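Local coordinates for tail spike protein (Acinetobacter phage vB_AbaP_AS12, PDB 6EU4) that probably recognises and degrades capsular polysaccharide on the surface of its Acinetobacter baumannii host, working as a trimeric tailspike, at residues T220-K234 and T242-I256. Numbering follows the deposited sequence.
Sequences TYKSILTKNTFEGIK and TWERVQASASSRSFI
The ring of Y221 lies against one face of the W243 six-membered ring in an offset stack, centroids 4.2 Å apart and planes 9° from parallel. Both side chains place CG beside the backbone N (chi1 -66° and -51°), which turns the rings the same way; F273 stacks with W243 as well. At the edge of the Y221 ring sits I224 CD1, and I233 CG2 approaches the indole obliquely, with W243 CH2 4.1 Å away. Farther along, S252 CB makes a CH-pi contact over one face of the F230 ring, toward its rim. I256 CD1 rests over the centre of the R253 guanidinium. R253 NH2 makes a salt bridge to E231 OE2 at 3.0 Å, coming from above the carboxylate plane; K234 NZ makes another, to E231 OE1, and D287 pairs with R253 NH1. Backbone hydrogen bonds of the parallel strands, such as T226 N to Q247 O (2.9 Å), join the rungs. K222 NZ forms a salt bridge with E244 OE1 at 2.8 Å, while E244 OE2 makes a salt bridge to K222 and a hydrogen bond to T242, both of a second subunit. Successive parallel beta-helix coils thus stack in register, with Y221 and W243 buried, and the shared K222–E244 charges cross the trimer interface, where mutual neutralisation probably favours assembly.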
ATOM      1  N   THR A 220      -4.946 -20.319   5.888  1.00 12.97           N
ATOM      2  CA  THR A 220      -4.019 -19.427   6.572  1.00 12.47           C
ATOM      3  C   THR A 220      -2.820 -20.221   7.072  1.00 11.88           C
ATOM      4  O   THR A 220      -2.968 -21.314   7.637  1.00 13.71           O
ATOM      5  CB  THR A 220      -4.657 -18.677   7.754  1.00 14.07           C
ATOM      6  OG1 THR A 220      -5.103 -19.609   8.744  1.00 14.72           O
ATOM      7  CG2 THR A 220      -5.842 -17.828   7.292  1.00 15.18           C
ATOM      8  N   TYR A 221      -1.644 -19.645   6.856  1.00 11.91           N
ATOM      9  CA  TYR A 221      -0.366 -20.173   7.313  1.00 12.43           C
ATOM     10  C   TYR A 221       0.289 -19.078   8.149  1.00 14.33           C
ATOM     11  O   TYR A 221       0.448 -17.950   7.669  1.00 12.67           O
ATOM     12  CB  TYR A 221       0.524 -20.555   6.119  1.00 13.40           C
ATOM     13  CG  TYR A 221      -0.017 -21.705   5.300  1.00 12.13           C
ATOM     14  CD1 TYR A 221      -0.956 -21.489   4.298  1.00 13.36           C
ATOM     15  CD2 TYR A 221       0.410 -23.010   5.528  1.00 12.92           C
ATOM     16  CE1 TYR A 221      -1.465 -22.547   3.544  1.00 14.01           C
ATOM     17  CE2 TYR A 221      -0.097 -24.083   4.774  1.00 15.64           C
ATOM     18  CZ  TYR A 221      -1.031 -23.848   3.792  1.00 15.43           C
ATOM     19  OH  TYR A 221      -1.535 -24.898   3.053  1.00 15.79           O
ATOM     20  N   LYS A 222       0.650 -19.393   9.391  1.00 13.12           N
ATOM     21  CA  LYS A 222       1.195 -18.380  10.296  1.00 11.10           C
ATOM     22  C   LYS A 222       2.340 -18.958  11.111  1.00 12.82           C
ATOM     23  O   LYS A 222       2.237 -20.074  11.621  1.00 13.62           O
ATOM     24  CB  LYS A 222       0.129 -17.855  11.260  1.00 12.83           C
ATOM     25  CG  LYS A 222      -1.091 -17.240  10.599  1.00 15.15           C
ATOM     26  CD  LYS A 222      -1.948 -16.475  11.626  1.00 16.10           C
ATOM     27  CE  LYS A 222      -3.161 -15.765  10.984  1.00 16.91           C
ATOM     28  NZ  LYS A 222      -2.751 -14.774   9.966  1.00 16.43           N
ATOM     29  N   SER A 223       3.428 -18.200  11.238  1.00 11.97           N
ATOM     30  CA  SER A 223       4.502 -18.557  12.158  1.00 11.57           C
ATOM     31  C   SER A 223       5.001 -19.971  11.887  1.00 14.38           C
ATOM     32  O   SER A 223       5.076 -20.834  12.776  1.00 13.65           O
ATOM     33  CB  SER A 223       4.041 -18.375  13.601  1.00 15.73           C
ATOM     34  OG  SER A 223       3.746 -16.992  13.798  1.00 18.73           O
ATOM     35  N   ILE A 224       5.350 -20.199  10.627  1.00 13.46           N
ATOM     36  CA  ILE A 224       5.906 -21.470  10.183  0.50 14.04           C
ATOM     37  C   ILE A 224       7.297 -21.211   9.638  1.00 14.65           C
ATOM     38  O   ILE A 224       7.486 -20.345   8.775  1.00 15.21           O
ATOM     39  CB  ILE A 224       5.031 -22.144   9.114  0.50 15.17           C
ATOM     40  CG1 ILE A 224       3.700 -22.568   9.729  0.50 16.89           C
ATOM     41  CG2 ILE A 224       5.758 -23.361   8.525  0.50 16.05           C
ATOM     42  CD1 ILE A 224       2.686 -22.990   8.716  0.50 16.72           C
ATOM     43  N   LEU A 225       8.258 -21.984  10.116  1.00 12.77           N
ATOM     44  CA  LEU A 225       9.642 -21.883   9.681  1.00 14.11           C
ATOM     45  C   LEU A 225      10.016 -23.154   8.949  1.00 14.99           C
ATOM     46  O   LEU A 225       9.896 -24.238   9.510  1.00 16.91           O
ATOM     47  CB  LEU A 225      10.576 -21.720  10.875  1.00 16.78           C
ATOM     48  CG  LEU A 225      12.072 -21.971  10.585  1.00 19.00           C
ATOM     49  CD1 LEU A 225      12.635 -20.906   9.659  1.00 20.33           C
ATOM     50  CD2 LEU A 225      12.853 -22.056  11.886  1.00 23.11           C
ATOM     51  N   THR A 226      10.498 -23.041   7.723  1.00 13.95           N
ATOM     52  CA  THR A 226      11.161 -24.166   7.076  0.50 17.05           C
ATOM     53  C   THR A 226      12.637 -23.831   6.932  1.00 16.74           C
ATOM     54  O   THR A 226      12.994 -22.710   6.567  1.00 17.42           O
ATOM     55  CB  THR A 226      10.539 -24.520   5.704  0.50 20.66           C
ATOM     56  OG1 THR A 226      10.861 -23.533   4.715  0.50 20.06           O
ATOM     57  CG2 THR A 226       9.038 -24.638   5.803  0.50 25.64           C
ATOM     58  N   LYS A 227      13.486 -24.799   7.240  1.00 16.95           N
ATOM     59  CA  LYS A 227      14.914 -24.565   7.114  1.00 19.52           C
ATOM     60  C   LYS A 227      15.613 -25.903   6.968  1.00 16.71           C
ATOM     61  O   LYS A 227      15.019 -26.977   7.150  1.00 16.82           O
ATOM     62  CB  LYS A 227      15.469 -23.756   8.294  1.00 24.36           C
ATOM     63  CG  LYS A 227      15.429 -24.471   9.615  1.00 30.44           C
ATOM     64  CD  LYS A 227      16.088 -23.641  10.736  1.00 38.52           C
ATOM     65  CE  LYS A 227      17.594 -23.798  10.763  1.00 46.39           C
ATOM     66  NZ  LYS A 227      18.171 -23.352  12.078  1.00 50.30           N
ATOM     67  N   ASN A 228      16.887 -25.824   6.586  1.00 15.82           N
ATOM     68  CA  ASN A 228      17.643 -26.998   6.180  1.00 15.66           C
ATOM     69  C   ASN A 228      16.950 -27.699   5.016  1.00 18.23           C
ATOM     70  O   ASN A 228      16.826 -28.918   5.007  1.00 20.73           O
ATOM     71  CB  ASN A 228      17.854 -27.978   7.346  1.00 18.59           C
ATOM     72  CG  ASN A 228      18.774 -27.418   8.407  1.00 25.53           C
ATOM     73  OD1 ASN A 228      19.663 -26.636   8.107  1.00 24.71           O
ATOM     74  ND2 ASN A 228      18.544 -27.790   9.657  1.00 31.01           N
ATOM     75  N   THR A 229      16.462 -26.919   4.050  1.00 14.78           N
ATOM     76  CA  THR A 229      15.825 -27.437   2.848  1.00 15.31           C
ATOM     77  C   THR A 229      16.593 -27.019   1.604  1.00 15.76           C
ATOM     78  O   THR A 229      17.394 -26.085   1.619  1.00 15.65           O
ATOM     79  CB  THR A 229      14.375 -26.923   2.679  1.00 17.55           C
ATOM     80  OG1 THR A 229      14.373 -25.513   2.374  1.00 17.76           O
ATOM     81  CG2 THR A 229      13.556 -27.205   3.920  1.00 18.88           C
ATOM     82  N   PHE A 230      16.286 -27.715   0.510  1.00 14.86           N
ATOM     83  CA  PHE A 230      16.716 -27.322  -0.827  1.00 15.26           C
ATOM     84  C   PHE A 230      15.750 -26.302  -1.415  1.00 14.77           C
ATOM     85  O   PHE A 230      16.165 -25.270  -1.967  1.00 13.14           O
ATOM     86  CB  PHE A 230      16.794 -28.574  -1.705  1.00 16.58           C
ATOM     87  CG  PHE A 230      17.173 -28.315  -3.135  1.00 16.84           C
ATOM     88  CD1 PHE A 230      18.457 -27.919  -3.461  1.00 19.48           C
ATOM     89  CD2 PHE A 230      16.270 -28.538  -4.155  1.00 20.15           C
ATOM     90  CE1 PHE A 230      18.820 -27.717  -4.788  1.00 20.40           C
ATOM     91  CE2 PHE A 230      16.629 -28.334  -5.483  1.00 19.38           C
ATOM     92  CZ  PHE A 230      17.893 -27.919  -5.791  1.00 18.71           C
ATOM     93  N   GLU A 231      14.452 -26.577  -1.285  1.00 13.06           N
ATOM     94  CA  GLU A 231      13.385 -25.652  -1.660  1.00 12.09           C
ATOM     95  C   GLU A 231      12.469 -25.528  -0.457  1.00 13.08           C
ATOM     96  O   GLU A 231      12.129 -26.539   0.162  1.00 13.64           O
ATOM     97  CB  GLU A 231      12.634 -26.170  -2.900  1.00 14.34           C
ATOM     98  CG  GLU A 231      13.476 -26.127  -4.142  1.00 15.27           C
ATOM     99  CD  GLU A 231      12.946 -26.967  -5.310  1.00 17.98           C
ATOM    100  OE1 GLU A 231      11.959 -27.718  -5.150  1.00 17.65           O
ATOM    101  OE2 GLU A 231      13.553 -26.891  -6.398  1.00 17.03           O
ATOM    102  N   GLY A 232      12.089 -24.300  -0.106  1.00 12.51           N
ATOM    103  CA  GLY A 232      11.366 -24.098   1.134  1.00 14.36           C
ATOM    104  C   GLY A 232       9.891 -24.435   1.056  1.00 14.93           C
ATOM    105  O   GLY A 232       9.435 -25.426   1.635  1.00 14.16           O
ATOM    106  N   ILE A 233       9.146 -23.573   0.368  1.00 12.29           N
ATOM    107  CA  ILE A 233       7.708 -23.711   0.163  1.00 12.08           C
ATOM    108  C   ILE A 233       7.463 -23.707  -1.345  1.00 12.73           C
ATOM    109  O   ILE A 233       7.953 -22.824  -2.060  1.00 12.98           O
ATOM    110  CB  ILE A 233       6.931 -22.589   0.875  1.00 13.48           C
ATOM    111  CG1 ILE A 233       7.137 -22.696   2.398  1.00 16.23           C
ATOM    112  CG2 ILE A 233       5.435 -22.658   0.518  1.00 13.94           C
ATOM    113  CD1 ILE A 233       6.632 -21.524   3.160  1.00 18.42           C
ATOM    114  N   LYS A 234       6.732 -24.708  -1.831  1.00 13.54           N
ATOM    115  CA  LYS A 234       6.602 -24.949  -3.262  1.00 12.35           C
ATOM    116  C   LYS A 234       5.157 -25.278  -3.621  1.00 14.45           C
ATOM    117  O   LYS A 234       4.596 -26.241  -3.096  1.00 14.39           O
ATOM    118  CB  LYS A 234       7.523 -26.090  -3.660  1.00 13.04           C
ATOM    119  CG  LYS A 234       7.611 -26.331  -5.132  1.00 13.65           C
ATOM    120  CD  LYS A 234       8.691 -27.362  -5.421  1.00 15.99           C
ATOM    121  CE  LYS A 234       9.047 -27.391  -6.886  1.00 16.44           C
ATOM    122  NZ  LYS A 234      10.159 -28.381  -7.149  1.00 16.95           N
ATOM    123  N   THR A 242      -3.413 -16.637   3.002  1.00 10.62           N
ATOM    124  CA  THR A 242      -2.564 -15.661   3.664  1.00 10.19           C
ATOM    125  C   THR A 242      -1.434 -16.368   4.391  1.00 10.74           C
ATOM    126  O   THR A 242      -1.583 -17.493   4.884  1.00 12.45           O
ATOM    127  CB  THR A 242      -3.341 -14.785   4.652  1.00 12.28           C
ATOM    128  OG1 THR A 242      -3.818 -15.588   5.731  1.00 13.48           O
ATOM    129  CG2 THR A 242      -4.519 -14.101   3.967  1.00 11.62           C
ATOM    130  N   TRP A 243      -0.296 -15.679   4.424  1.00 10.34           N
ATOM    131  CA  TRP A 243       0.955 -16.174   4.982  1.00 10.67           C
ATOM    132  C   TRP A 243       1.488 -15.071   5.880  1.00 11.01           C
ATOM    133  O   TRP A 243       1.773 -13.972   5.396  1.00 13.40           O
ATOM    134  CB  TRP A 243       1.977 -16.491   3.880  1.00 11.25           C
ATOM    135  CG  TRP A 243       1.458 -17.390   2.760  1.00 11.47           C
ATOM    136  CD1 TRP A 243       0.663 -17.008   1.716  1.00 12.85           C
ATOM    137  CD2 TRP A 243       1.699 -18.794   2.583  1.00 12.59           C
ATOM    138  NE1 TRP A 243       0.387 -18.085   0.908  1.00 14.54           N
ATOM    139  CE2 TRP A 243       1.006 -19.194   1.416  1.00 12.24           C
ATOM    140  CE3 TRP A 243       2.426 -19.750   3.290  1.00 11.33           C
ATOM    141  CZ2 TRP A 243       1.017 -20.505   0.956  1.00 13.33           C
ATOM    142  CZ3 TRP A 243       2.443 -21.053   2.819  1.00 12.70           C
ATOM    143  CH2 TRP A 243       1.744 -21.414   1.663  1.00 14.05           C
ATOM    144  N   GLU A 244       1.572 -15.335   7.187  1.00 12.21           N
ATOM    145  CA  GLU A 244       2.023 -14.341   8.159  1.00 11.13           C
ATOM    146  C   GLU A 244       3.178 -14.931   8.943  1.00 10.95           C
ATOM    147  O   GLU A 244       3.043 -16.017   9.515  1.00 11.33           O
ATOM    148  CB  GLU A 244       0.895 -13.938   9.118  1.00 12.54           C
ATOM    149  CG  GLU A 244       1.333 -12.854  10.113  1.00 12.62           C
ATOM    150  CD  GLU A 244       0.240 -12.405  11.089  1.00 18.73           C
ATOM    151  OE1 GLU A 244      -0.869 -12.979  11.096  1.00 18.10           O
ATOM    152  OE2 GLU A 244       0.492 -11.441  11.845  1.00 18.57           O
ATOM    153  N   ARG A 245       4.314 -14.236   8.949  1.00 10.95           N
ATOM    154  CA  ARG A 245       5.500 -14.682   9.680  1.00  9.42           C
ATOM    155  C   ARG A 245       5.920 -16.093   9.278  1.00 10.63           C
ATOM    156  O   ARG A 245       6.291 -16.925  10.120  1.00 12.93           O
ATOM    157  CB  ARG A 245       5.269 -14.577  11.189  1.00 11.95           C
ATOM    158  CG  ARG A 245       5.385 -13.119  11.665  1.00 12.62           C
ATOM    159  CD  ARG A 245       6.774 -12.766  12.143  1.00 13.74           C
ATOM    160  NE  ARG A 245       7.774 -13.048  11.128  1.00 12.58           N
ATOM    161  CZ  ARG A 245       8.611 -14.071  11.141  1.00 15.44           C
ATOM    162  NH1 ARG A 245       9.446 -14.234  10.118  1.00 16.27           N
ATOM    163  NH2 ARG A 245       8.631 -14.921  12.160  1.00 14.26           N
ATOM    164  N   VAL A 246       5.919 -16.336   7.968  1.00 11.61           N
ATOM    165  CA  VAL A 246       6.425 -17.576   7.397  1.00 13.12           C
ATOM    166  C   VAL A 246       7.833 -17.308   6.896  1.00 13.13           C
ATOM    167  O   VAL A 246       8.074 -16.346   6.149  1.00 11.60           O
ATOM    168  CB  VAL A 246       5.506 -18.092   6.277  1.00 12.88           C
ATOM    169  CG1 VAL A 246       6.108 -19.311   5.600  1.00 14.16           C
ATOM    170  CG2 VAL A 246       4.151 -18.430   6.858  1.00 12.03           C
ATOM    171  N   GLN A 247       8.763 -18.161   7.305  1.00 14.04           N
ATOM    172  CA  GLN A 247      10.155 -18.039   6.915  1.00 12.87           C
ATOM    173  C   GLN A 247      10.514 -19.279   6.118  1.00 13.25           C
ATOM    174  O   GLN A 247      10.251 -20.403   6.568  1.00 14.32           O
ATOM    175  CB  GLN A 247      11.073 -17.924   8.130  1.00 12.82           C
ATOM    176  CG  GLN A 247      12.550 -17.979   7.769  1.00 16.22           C
ATOM    177  CD  GLN A 247      13.485 -17.810   8.959  1.00 20.61           C
ATOM    178  OE1 GLN A 247      13.059 -17.566  10.086  1.00 17.74           O
ATOM    179  NE2 GLN A 247      14.782 -17.966   8.705  1.00 27.55           N
ATOM    180  N   ALA A 248      11.100 -19.078   4.949  1.00 12.56           N
ATOM    181  CA  ALA A 248      11.576 -20.179   4.125  1.00 13.60           C
ATOM    182  C   ALA A 248      13.079 -20.008   3.925  1.00 13.40           C
ATOM    183  O   ALA A 248      13.529 -19.147   3.156  1.00 12.35           O
ATOM    184  CB  ALA A 248      10.831 -20.237   2.796  1.00 14.46           C
ATOM    185  N   SER A 249      13.839 -20.832   4.638  1.00 13.55           N
ATOM    186  CA  SER A 249      15.288 -20.867   4.523  0.50 14.86           C
ATOM    187  C   SER A 249      15.651 -22.086   3.683  1.00 15.92           C
ATOM    188  O   SER A 249      15.339 -23.217   4.057  1.00 20.13           O
ATOM    189  CB  SER A 249      15.939 -20.914   5.904  0.50 15.87           C
ATOM    190  OG  SER A 249      15.536 -19.796   6.694  0.50 14.80           O
ATOM    191  N   ALA A 250      16.272 -21.846   2.535  1.00 14.83           N
ATOM    192  CA  ALA A 250      16.517 -22.897   1.560  1.00 15.57           C
ATOM    193  C   ALA A 250      17.848 -22.658   0.870  1.00 14.16           C
ATOM    194  O   ALA A 250      18.285 -21.518   0.735  1.00 14.30           O
ATOM    195  CB  ALA A 250      15.421 -22.929   0.500  1.00 15.39           C
ATOM    196  N   SER A 251      18.483 -23.739   0.407  1.00 14.83           N
ATOM    197  CA  SER A 251      19.744 -23.575  -0.305  1.00 13.77           C
ATOM    198  C   SER A 251      19.560 -23.164  -1.761  1.00 13.31           C
ATOM    199  O   SER A 251      20.462 -22.545  -2.318  1.00 13.78           O
ATOM    200  CB  SER A 251      20.582 -24.857  -0.234  1.00 15.81           C
ATOM    201  OG  SER A 251      19.951 -25.906  -0.960  1.00 15.23           O
ATOM    202  N   SER A 252      18.419 -23.457  -2.395  1.00 13.05           N
ATOM    203  CA  SER A 252      18.212 -23.107  -3.800  1.00 14.12           C
ATOM    204  C   SER A 252      17.114 -22.064  -3.999  1.00 12.21           C
ATOM    205  O   SER A 252      17.393 -20.960  -4.490  1.00 12.47           O
ATOM    206  CB  SER A 252      17.916 -24.378  -4.609  1.00 15.43           C
ATOM    207  OG  SER A 252      17.727 -24.064  -5.981  1.00 14.63           O
ATOM    208  N   ARG A 253      15.864 -22.372  -3.646  1.00 12.13           N
ATOM    209  CA  ARG A 253      14.758 -21.419  -3.806  1.00 12.37           C
ATOM    210  C   ARG A 253      13.905 -21.419  -2.543  1.00 12.35           C
ATOM    211  O   ARG A 253      13.472 -22.479  -2.088  1.00 13.34           O
ATOM    212  CB  ARG A 253      13.889 -21.749  -5.029  1.00 14.04           C
ATOM    213  CG  ARG A 253      14.625 -21.665  -6.364  1.00 13.64           C
ATOM    214  CD  ARG A 253      13.696 -21.926  -7.546  1.00 12.70           C
ATOM    215  NE  ARG A 253      13.409 -23.344  -7.682  1.00 15.05           N
ATOM    216  CZ  ARG A 253      12.407 -23.848  -8.399  1.00 14.28           C
ATOM    217  NH1 ARG A 253      11.583 -23.056  -9.066  1.00 13.97           N
ATOM    218  NH2 ARG A 253      12.224 -25.168  -8.456  1.00 15.51           N
ATOM    219  N   SER A 254      13.683 -20.234  -1.965  1.00 12.04           N
ATOM    220  CA  SER A 254      12.929 -20.142  -0.716  1.00 11.53           C
ATOM    221  C   SER A 254      11.436 -20.341  -0.949  1.00 12.10           C
ATOM    222  O   SER A 254      10.836 -21.261  -0.391  1.00 12.10           O
ATOM    223  CB  SER A 254      13.202 -18.811  -0.022  1.00 12.76           C
ATOM    224  OG  SER A 254      14.564 -18.736   0.374  1.00 12.94           O
ATOM    225  N   PHE A 255      10.826 -19.496  -1.783  1.00 11.35           N
ATOM    226  CA  PHE A 255       9.392 -19.537  -2.064  1.00 11.58           C
ATOM    227  C   PHE A 255       9.190 -19.761  -3.564  1.00 11.25           C
ATOM    228  O   PHE A 255       9.755 -19.024  -4.382  1.00 12.82           O
ATOM    229  CB  PHE A 255       8.717 -18.217  -1.679  1.00 11.50           C
ATOM    230  CG  PHE A 255       8.678 -17.924  -0.200  1.00 12.94           C
ATOM    231  CD1 PHE A 255       7.636 -18.380   0.582  1.00 12.90           C
ATOM    232  CD2 PHE A 255       9.652 -17.131   0.387  1.00 13.06           C
ATOM    233  CE1 PHE A 255       7.579 -18.066   1.944  1.00 14.72           C
ATOM    234  CE2 PHE A 255       9.605 -16.829   1.740  1.00 14.52           C
ATOM    235  CZ  PHE A 255       8.573 -17.289   2.518  1.00 14.35           C
ATOM    236  N   ILE A 256       8.404 -20.770  -3.925  1.00 11.65           N
ATOM    237  CA  ILE A 256       8.098 -21.095  -5.316  1.00 11.46           C
ATOM    238  C   ILE A 256       6.584 -21.177  -5.447  1.00 11.21           C
ATOM    239  O   ILE A 256       5.954 -22.018  -4.793  1.00 12.26           O
ATOM    240  CB  ILE A 256       8.716 -22.438  -5.760  1.00 11.12           C
ATOM    241  CG1 ILE A 256      10.232 -22.467  -5.536  1.00 13.08           C
ATOM    242  CG2 ILE A 256       8.341 -22.743  -7.203  1.00 13.34           C
ATOM    243  CD1 ILE A 256      10.735 -23.907  -5.474  1.00 15.79           C
TER
HETATM  244  O   HOH W   1      -1.954 -16.139   7.695  1.00 14.66           O
HETATM  245  O   HOH W   2       6.920 -15.932  14.224  1.00 17.12           O
HETATM  246  O   HOH W   3      15.545 -25.218  -7.191  1.00 13.12           O
HETATM  247  O   HOH W   4      11.429 -27.743  -9.709  1.00 19.77           O